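Local coordinates for enoyl-CoA hydratase/isomerase family protein (Bacillus anthracis, PDB 3KQF) that probably catalyses the reversible addition of water across the double bond of 2-enoyl-CoA thioesters, as a trimeric member of the crotonase family, at residues Y14-P17 with H18-K21; V160-A163 with K164-Y168; E194-A197 with I198-E202; Q236-E239 with G240-H243. All blocks are in the same frame, centred on the assembly; numbering follows the deposited sequence.

Contact 1: Y14-P17 with H18-K21; sequences YATP and HVVK
Tyr14 and Val20 lie side by side where the chain doubles back, and one methyl makes the contact: Val20 CG2 sits over the centre of the tyrosine ring, 3.8 Å from its centroid and 13° off the normal, a CH-pi contact. With CG1 between its backbone N and carbonyl carbon (chi1 61°), the valine turns CG2 to the ring. Val19 and Thr16 form the second close pair, their CB atoms 4.0 Å apart. Between them runs the bond of a type II beta turn, Val19 N to Thr16 O at 3.0 Å. Proline at the second position has its phi fixed near the value this turn needs, and His18 takes the positive phi of 66° at the third. A water closes the wider end, accepting from Thr16 N and donating to Val19 O, each at 2.9 Å. The looser outer side is exposed Pro17; the His18 ring lies obliquely against its carbonyl, and the side chain also meets Asn53 and Arg55. Inward, the beta-branched valines suit an extended strand. The turn leads from strand 10-13 into strand 19-24; Val20 and Tyr14 pack on Ile48 of helix 35-49, whereas His18, Val19 and Thr16 meet helix 193-206.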
# COMPACT_ATOMS: atom_id res chain seq x y z
N TYR A 14 -14.02 32.01 0.14
CA TYR A 14 -14.42 31.67 1.51
C TYR A 14 -15.95 31.71 1.65
O TYR A 14 -16.46 31.99 2.73
CB TYR A 14 -13.86 32.69 2.51
CG TYR A 14 -12.37 32.66 2.73
CD1 TYR A 14 -11.51 33.39 1.93
CD2 TYR A 14 -11.82 31.93 3.79
CE1 TYR A 14 -10.14 33.36 2.14
CE2 TYR A 14 -10.46 31.91 4.01
CZ TYR A 14 -9.63 32.63 3.19
OH TYR A 14 -8.27 32.60 3.40
N ALA A 15 -16.66 31.45 0.57
CA ALA A 15 -18.12 31.49 0.58
C ALA A 15 -18.70 30.54 1.63
O ALA A 15 -19.58 30.93 2.39
CB ALA A 15 -18.69 31.16 -0.81
N THR A 16 -18.19 29.31 1.66
CA THR A 16 -18.67 28.29 2.58
C THR A 16 -17.95 28.39 3.94
O THR A 16 -16.72 28.32 3.99
CB THR A 16 -18.43 26.90 1.98
OG1 THR A 16 -18.92 26.88 0.63
CG2 THR A 16 -19.12 25.82 2.82
N PRO A 17 -18.72 28.52 5.03
CA PRO A 17 -18.14 28.62 6.39
C PRO A 17 -17.14 27.50 6.75
O PRO A 17 -17.42 26.32 6.49
CB PRO A 17 -19.36 28.56 7.30
CG PRO A 17 -20.47 29.08 6.47
CD PRO A 17 -20.19 28.68 5.06
N HIS A 18 -16.00 27.90 7.32
CA HIS A 18 -14.90 27.00 7.71
C HIS A 18 -14.19 26.34 6.51
O HIS A 18 -13.26 25.55 6.70
CB HIS A 18 -15.35 25.90 8.68
CG HIS A 18 -16.02 26.41 9.92
ND1 HIS A 18 -17.32 26.08 10.23
CD2 HIS A 18 -15.58 27.22 10.91
CE1 HIS A 18 -17.65 26.67 11.37
NE2 HIS A 18 -16.62 27.36 11.80
N VAL A 19 -14.64 26.64 5.29
CA VAL A 19 -14.04 26.03 4.09
C VAL A 19 -13.54 27.08 3.12
O VAL A 19 -14.26 28.04 2.81
CB VAL A 19 -15.06 25.13 3.35
CG1 VAL A 19 -14.45 24.52 2.08
CG2 VAL A 19 -15.55 24.03 4.30
N VAL A 20 -12.30 26.92 2.64
CA VAL A 20 -11.72 27.82 1.66
C VAL A 20 -11.45 27.02 0.39
O VAL A 20 -10.97 25.88 0.48
CB VAL A 20 -10.41 28.51 2.15
CG1 VAL A 20 -9.34 27.52 2.45
CG2 VAL A 20 -9.93 29.56 1.12
N LYS A 21 -11.80 27.58 -0.76
CA LYS A 21 -11.60 26.91 -2.06
C LYS A 21 -10.63 27.74 -2.86
O LYS A 21 -10.89 28.93 -3.13
CB LYS A 21 -12.93 26.78 -2.83
CG LYS A 21 -12.80 26.09 -4.17
CD LYS A 21 -14.10 26.01 -4.97
CE LYS A 21 -14.52 27.37 -5.48
NZ LYS A 21 -15.60 27.26 -6.49
O HOH W 1 -15.65 28.74 0.31

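Contact 2: V160-A163 with K164-Y168; sequences VGRA and KELIY
Arg162 reaches Glu165, one turn further along the helix, through a chain bent twice. From CB, CG leaves anti to the backbone N (chi1 -179°) and brushes Leu166 CD1 at 4.0 Å. Bends at chi2 and chi3 carry CD to 3.2 Å from Glu165 OE1; NE and CZ pass that oxygen without bonding, and at the tip NH1 donates to it at 2.7 Å (N-H...O 162°). The oxygen lies in the guanidinium plane, but the two planes stand 80° apart and OE1 is met from the anti side, well out of the carboxylate plane: a single-bonded rather than bidentate salt bridge. Glu165 OE1 also binds Arg171, while Arg162 makes a cation-pi contact with Tyr181 and its NH2 bonds to the Glu185 backbone of the second subunit. Val160 CG2 lies along the extended Lys164 chain, 3.6 Å from CE; a long aliphatic stem suits this place, delivering NZ to Asp125 and Ser220 of the second subunit. Small Ala163 lets helix 150-158 come close. Backbone i+4 bonds run throughout, among them Ile167 N to Ala163 O at 2.9 Å, marking a regular alpha-helix, here an interface helix of the crotonase-type trimer.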
# COMPACT_ATOMS: atom_id res chain seq x y z
N VAL A 160 4.24 0.40 -5.13
CA VAL A 160 5.41 0.59 -5.97
C VAL A 160 5.25 0.10 -7.42
O VAL A 160 5.67 0.79 -8.33
CB VAL A 160 6.68 0.00 -5.32
CG1 VAL A 160 6.56 -1.50 -5.09
CG2 VAL A 160 7.93 0.31 -6.19
N GLY A 161 4.57 -1.03 -7.61
CA GLY A 161 4.39 -1.63 -8.95
C GLY A 161 3.62 -0.75 -9.91
O GLY A 161 4.05 -0.51 -11.04
N ARG A 162 2.45 -0.30 -9.49
CA ARG A 162 1.63 0.58 -10.29
C ARG A 162 2.30 1.94 -10.50
O ARG A 162 2.24 2.51 -11.60
CB ARG A 162 0.25 0.75 -9.64
CG ARG A 162 -0.67 1.64 -10.44
CD ARG A 162 -1.02 1.02 -11.78
NE ARG A 162 -1.78 -0.21 -11.61
CZ ARG A 162 -2.03 -1.09 -12.57
NH1 ARG A 162 -1.52 -0.94 -13.79
NH2 ARG A 162 -2.76 -2.17 -12.30
N ALA A 163 2.92 2.49 -9.46
CA ALA A 163 3.62 3.76 -9.59
C ALA A 163 4.73 3.66 -10.64
O ALA A 163 4.94 4.60 -11.39
CB ALA A 163 4.22 4.18 -8.24
N LYS A 164 5.44 2.54 -10.66
CA LYS A 164 6.53 2.34 -11.61
C LYS A 164 6.02 2.26 -13.04
O LYS A 164 6.57 2.92 -13.93
CB LYS A 164 7.34 1.09 -11.26
CG LYS A 164 8.32 1.31 -10.13
CD LYS A 164 9.07 0.04 -9.76
CE LYS A 164 10.28 0.39 -8.87
NZ LYS A 164 11.14 -0.78 -8.59
N GLU A 165 4.98 1.49 -13.29
CA GLU A 165 4.49 1.38 -14.68
C GLU A 165 4.01 2.76 -15.16
O GLU A 165 4.25 3.14 -16.28
CB GLU A 165 3.44 0.28 -14.89
CG GLU A 165 2.07 0.45 -14.29
CD GLU A 165 1.07 1.18 -15.19
OE1 GLU A 165 -0.12 1.17 -14.84
OE2 GLU A 165 1.45 1.70 -16.26
N LEU A 166 3.34 3.50 -14.30
CA LEU A 166 2.84 4.84 -14.67
C LEU A 166 3.96 5.84 -14.94
O LEU A 166 3.92 6.58 -15.95
CB LEU A 166 1.93 5.38 -13.58
CG LEU A 166 0.58 4.64 -13.53
CD1 LEU A 166 -0.18 5.10 -12.32
CD2 LEU A 166 -0.26 4.83 -14.77
N ILE A 167 4.94 5.87 -14.05
CA ILE A 167 6.08 6.78 -14.23
C ILE A 167 6.98 6.37 -15.41
O ILE A 167 7.42 7.22 -16.18
CB ILE A 167 6.87 6.99 -12.90
CG1 ILE A 167 6.00 7.79 -11.93
CG2 ILE A 167 8.15 7.78 -13.16
CD1 ILE A 167 6.48 7.75 -10.45
N TYR A 168 7.26 5.08 -15.58
CA TYR A 168 8.14 4.68 -16.67
C TYR A 168 7.51 4.88 -18.03
O TYR A 168 8.19 5.29 -18.96
CB TYR A 168 8.64 3.23 -16.57
CG TYR A 168 9.33 2.83 -15.30
CD1 TYR A 168 10.01 3.74 -14.50
CD2 TYR A 168 9.40 1.47 -14.95
CE1 TYR A 168 10.67 3.32 -13.36
CE2 TYR A 168 10.03 1.05 -13.85
CZ TYR A 168 10.66 1.97 -13.03
OH TYR A 168 11.31 1.51 -11.91

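Contact 3: E194-A197 with I198-E202; sequences EEKA and IEIAE
This is an i to i+4 contact within one amphipathic alpha-helix, 193-206, which lies against the six-stranded sheet and shows its other side to solvent. Glu194 and Ile198 point the same way, and the aliphatic part of the glutamate does the touching: CG is 4.1 Å from Ile198 CD1. Its carboxylate faces Lys21, a doubtful salt bridge modelled too close. Lys196 passes obliquely over Ile200, its CE 4.0 Å from Ile200 CD1; the bend at chi2 (67°) tilts the stem so that CE, still leading outward, comes beside that methyl. Both isoleucines place CG1 anti to the carbonyl carbon, laying it over the carbonyl oxygen one turn back: Ile198 CG1 is 3.3 Å from Glu194 O. Backbone bonds repeat evenly, as in Ala201 N to Ala197 O at 2.9 Å. On the outer side Glu195 OE1 and Glu199 OE2 stand 4.3 Å apart, a mildly unfavourable pair that solvent probably screens. Alanine suits the inner side, where a methyl allows close approach to the sheet: Ala197 and Ala201 rest on Ile58 of strand 56-61 and on strand 105-109, while Ile200 reaches strand 126-130 and Phe186 of strand 186-188.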
# COMPACT_ATOMS: atom_id res chain seq x y z
N GLU A 194 -17.99 20.32 -7.94
CA GLU A 194 -17.95 21.34 -6.91
C GLU A 194 -18.84 21.03 -5.71
O GLU A 194 -18.39 21.16 -4.57
CB GLU A 194 -18.32 22.70 -7.49
CG GLU A 194 -17.96 23.85 -6.57
CD GLU A 194 -18.16 25.19 -7.22
OE1 GLU A 194 -19.31 25.52 -7.58
OE2 GLU A 194 -17.16 25.93 -7.35
N GLU A 195 -20.08 20.61 -5.93
CA GLU A 195 -20.95 20.33 -4.78
C GLU A 195 -20.48 19.11 -4.00
O GLU A 195 -20.57 19.10 -2.78
CB GLU A 195 -22.46 20.25 -5.12
CG GLU A 195 -22.98 18.99 -5.77
CD GLU A 195 -24.52 18.95 -5.80
OE1 GLU A 195 -25.17 19.82 -5.17
OE2 GLU A 195 -25.09 18.03 -6.44
N LYS A 196 -19.94 18.10 -4.68
CA LYS A 196 -19.42 16.92 -3.98
C LYS A 196 -18.23 17.30 -3.06
O LYS A 196 -18.13 16.81 -1.92
CB LYS A 196 -18.98 15.86 -4.99
CG LYS A 196 -18.47 14.53 -4.37
CD LYS A 196 -19.59 13.76 -3.67
CE LYS A 196 -19.14 12.38 -3.23
NZ LYS A 196 -20.25 11.61 -2.59
N ALA A 197 -17.32 18.13 -3.57
CA ALA A 197 -16.17 18.56 -2.76
C ALA A 197 -16.63 19.40 -1.57
O ALA A 197 -16.12 19.26 -0.47
CB ALA A 197 -15.16 19.35 -3.60
N ILE A 198 -17.60 20.27 -1.80
CA ILE A 198 -18.12 21.10 -0.71
C ILE A 198 -18.83 20.26 0.34
O ILE A 198 -18.67 20.49 1.53
CB ILE A 198 -19.04 22.20 -1.23
CG1 ILE A 198 -18.22 23.25 -1.97
CG2 ILE A 198 -19.81 22.87 -0.07
CD1 ILE A 198 -19.06 24.30 -2.68
N GLU A 199 -19.62 19.29 -0.09
CA GLU A 199 -20.34 18.47 0.90
C GLU A 199 -19.40 17.61 1.76
O GLU A 199 -19.62 17.49 2.97
CB GLU A 199 -21.53 17.73 0.29
CG GLU A 199 -22.67 18.74 0.01
CD GLU A 199 -23.92 18.14 -0.60
OE1 GLU A 199 -24.02 16.90 -0.67
OE2 GLU A 199 -24.80 18.93 -1.00
N ILE A 200 -18.33 17.07 1.16
CA ILE A 200 -17.34 16.31 1.95
C ILE A 200 -16.57 17.26 2.86
O ILE A 200 -16.35 16.96 4.03
CB ILE A 200 -16.38 15.51 1.05
CG1 ILE A 200 -17.16 14.43 0.31
CG2 ILE A 200 -15.24 14.88 1.88
CD1 ILE A 200 -16.32 13.64 -0.67
N ALA A 201 -16.21 18.44 2.35
CA ALA A 201 -15.54 19.46 3.15
C ALA A 201 -16.42 19.87 4.34
O ALA A 201 -15.91 20.04 5.44
CB ALA A 201 -15.17 20.70 2.28
N GLU A 202 -17.72 20.06 4.10
CA GLU A 202 -18.66 20.45 5.17
C GLU A 202 -18.75 19.39 6.25
O GLU A 202 -18.84 19.70 7.44
CB GLU A 202 -20.07 20.75 4.61
CG GLU A 202 -20.18 22.04 3.83
CD GLU A 202 -21.56 22.25 3.25
OE1 GLU A 202 -22.30 21.25 3.05
OE2 GLU A 202 -21.90 23.40 2.96

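Contact 4: Q236-E239 with G240-H243; sequences QAYE and GVIH
The weakly bonded C-terminal part of helix 227-242, in the C-terminal helical region of this crotonase-family subunit, brings Tyr238 against Ile242 and Val241. Here the bonding slips from i+4 toward i+3. Gly240 N lies 2.9 Å from Ala237 O and bonds to it, while its bond to Gln236 O is weak at 3.5 Å. Tyr238 O takes two donors at once: Val241 N at 3.0 Å, from well above the carbonyl plane, and Ile242 N at 3.2 Å, almost in line with the C=O bond. One carbonyl thus serves both an i+3 and an i+4 bond. Gly240 lacks a side chain, which suits a place where a CB would press on Ala237 O. The tyrosine side chain leaves anti to its backbone N (chi1 -172°) and crosses the isoleucine at about a right angle, with Ile242 CG2 3.3 Å from Tyr238 CE2, a close approach for two carbons. Val241 CG2 is 4.3 Å from CD1 of the same ring, but the same methyl lies 3.0 Å from Tyr238 O, a tight approach. Both branched residues are buried, as is the ring, which also packs on Arg92 of the third subunit. His243, by contrast, is exposed, and the Thr244 hydroxyl donates to Val241 O. Glu239 serves two roles: its carboxylate forms a salt bridge with Arg85 of the third subunit, probably keeping it ionised, and the chain, folded at chi2 (-68°), runs alongside Ile242 so that OE2 comes within 3.5 Å of the CD1 methyl.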
# COMPACT_ATOMS: atom_id res chain seq x y z
N GLN A 236 0.57 10.30 22.12
CA GLN A 236 0.74 11.69 22.50
C GLN A 236 -0.35 12.58 21.87
O GLN A 236 -0.89 13.49 22.52
CB GLN A 236 2.14 12.22 22.17
CG GLN A 236 2.40 13.63 22.71
CD GLN A 236 2.28 13.76 24.24
OE1 GLN A 236 2.63 12.84 24.98
NE2 GLN A 236 1.81 14.92 24.71
N ALA A 237 -0.69 12.31 20.61
CA ALA A 237 -1.72 13.08 19.93
C ALA A 237 -3.05 12.98 20.66
O ALA A 237 -3.77 13.98 20.78
CB ALA A 237 -1.88 12.64 18.49
N TYR A 238 -3.38 11.77 21.14
CA TYR A 238 -4.63 11.53 21.86
C TYR A 238 -4.69 12.40 23.15
O TYR A 238 -5.76 12.87 23.56
CB TYR A 238 -4.77 10.03 22.16
CG TYR A 238 -6.10 9.58 22.73
CD1 TYR A 238 -7.16 9.26 21.90
CD2 TYR A 238 -6.28 9.44 24.10
CE1 TYR A 238 -8.38 8.84 22.42
CE2 TYR A 238 -7.49 9.01 24.62
CZ TYR A 238 -8.53 8.71 23.77
OH TYR A 238 -9.74 8.27 24.29
N GLU A 239 -3.54 12.65 23.76
CA GLU A 239 -3.48 13.51 24.94
C GLU A 239 -3.95 14.92 24.59
O GLU A 239 -4.45 15.64 25.44
CB GLU A 239 -2.06 13.56 25.50
CG GLU A 239 -1.54 12.22 25.95
CD GLU A 239 -2.27 11.68 27.16
OE1 GLU A 239 -2.61 10.48 27.17
OE2 GLU A 239 -2.53 12.48 28.09
N GLY A 240 -3.77 15.31 23.33
CA GLY A 240 -4.19 16.62 22.85
C GLY A 240 -5.69 16.79 22.73
O GLY A 240 -6.16 17.90 22.55
N VAL A 241 -6.47 15.71 22.78
CA VAL A 241 -7.93 15.84 22.67
C VAL A 241 -8.68 15.55 23.95
O VAL A 241 -9.78 16.07 24.17
CB VAL A 241 -8.51 14.94 21.56
CG1 VAL A 241 -8.01 15.40 20.24
CG2 VAL A 241 -8.16 13.45 21.81
N ILE A 242 -8.11 14.72 24.82
CA ILE A 242 -8.82 14.34 26.04
C ILE A 242 -9.19 15.46 27.01
O ILE A 242 -10.20 15.34 27.70
CB ILE A 242 -8.17 13.14 26.79
CG1 ILE A 242 -6.71 13.42 27.14
CG2 ILE A 242 -8.31 11.88 25.94
CD1 ILE A 242 -6.03 12.24 27.84
N HIS A 243 -8.43 16.56 27.06
CA HIS A 243 -8.72 17.68 27.98
C HIS A 243 -9.51 18.82 27.31
O HIS A 243 -9.83 19.82 27.96
CB HIS A 243 -7.41 18.24 28.56
CG HIS A 243 -7.60 19.30 29.61
ND1 HIS A 243 -7.90 20.61 29.30
CD2 HIS A 243 -7.50 19.25 30.96
CE1 HIS A 243 -8.00 21.32 30.41
NE2 HIS A 243 -7.76 20.52 31.43

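In the fold
From the N terminus, contact 1 closes the hairpin joining strands 10-13 and 19-24 at one border of the main sheet. Contact 2 follows in helix 160-169, on the opposite side of the chain's centre and against the second subunit. Contact 3 returns to the first region: its centre is 10 Å from that of contact 1, and the two touch where Val19 packs on Ala201 and Thr16 on Glu202. Contact 4, about 17 Å at nearest atoms from contacts 1 and 3, lies in the C-terminal part of helix 227-242, against the third subunit. The four lie in series and none crosses another; 1 and 3 join sheet and helix, 2 and 4 join subunits.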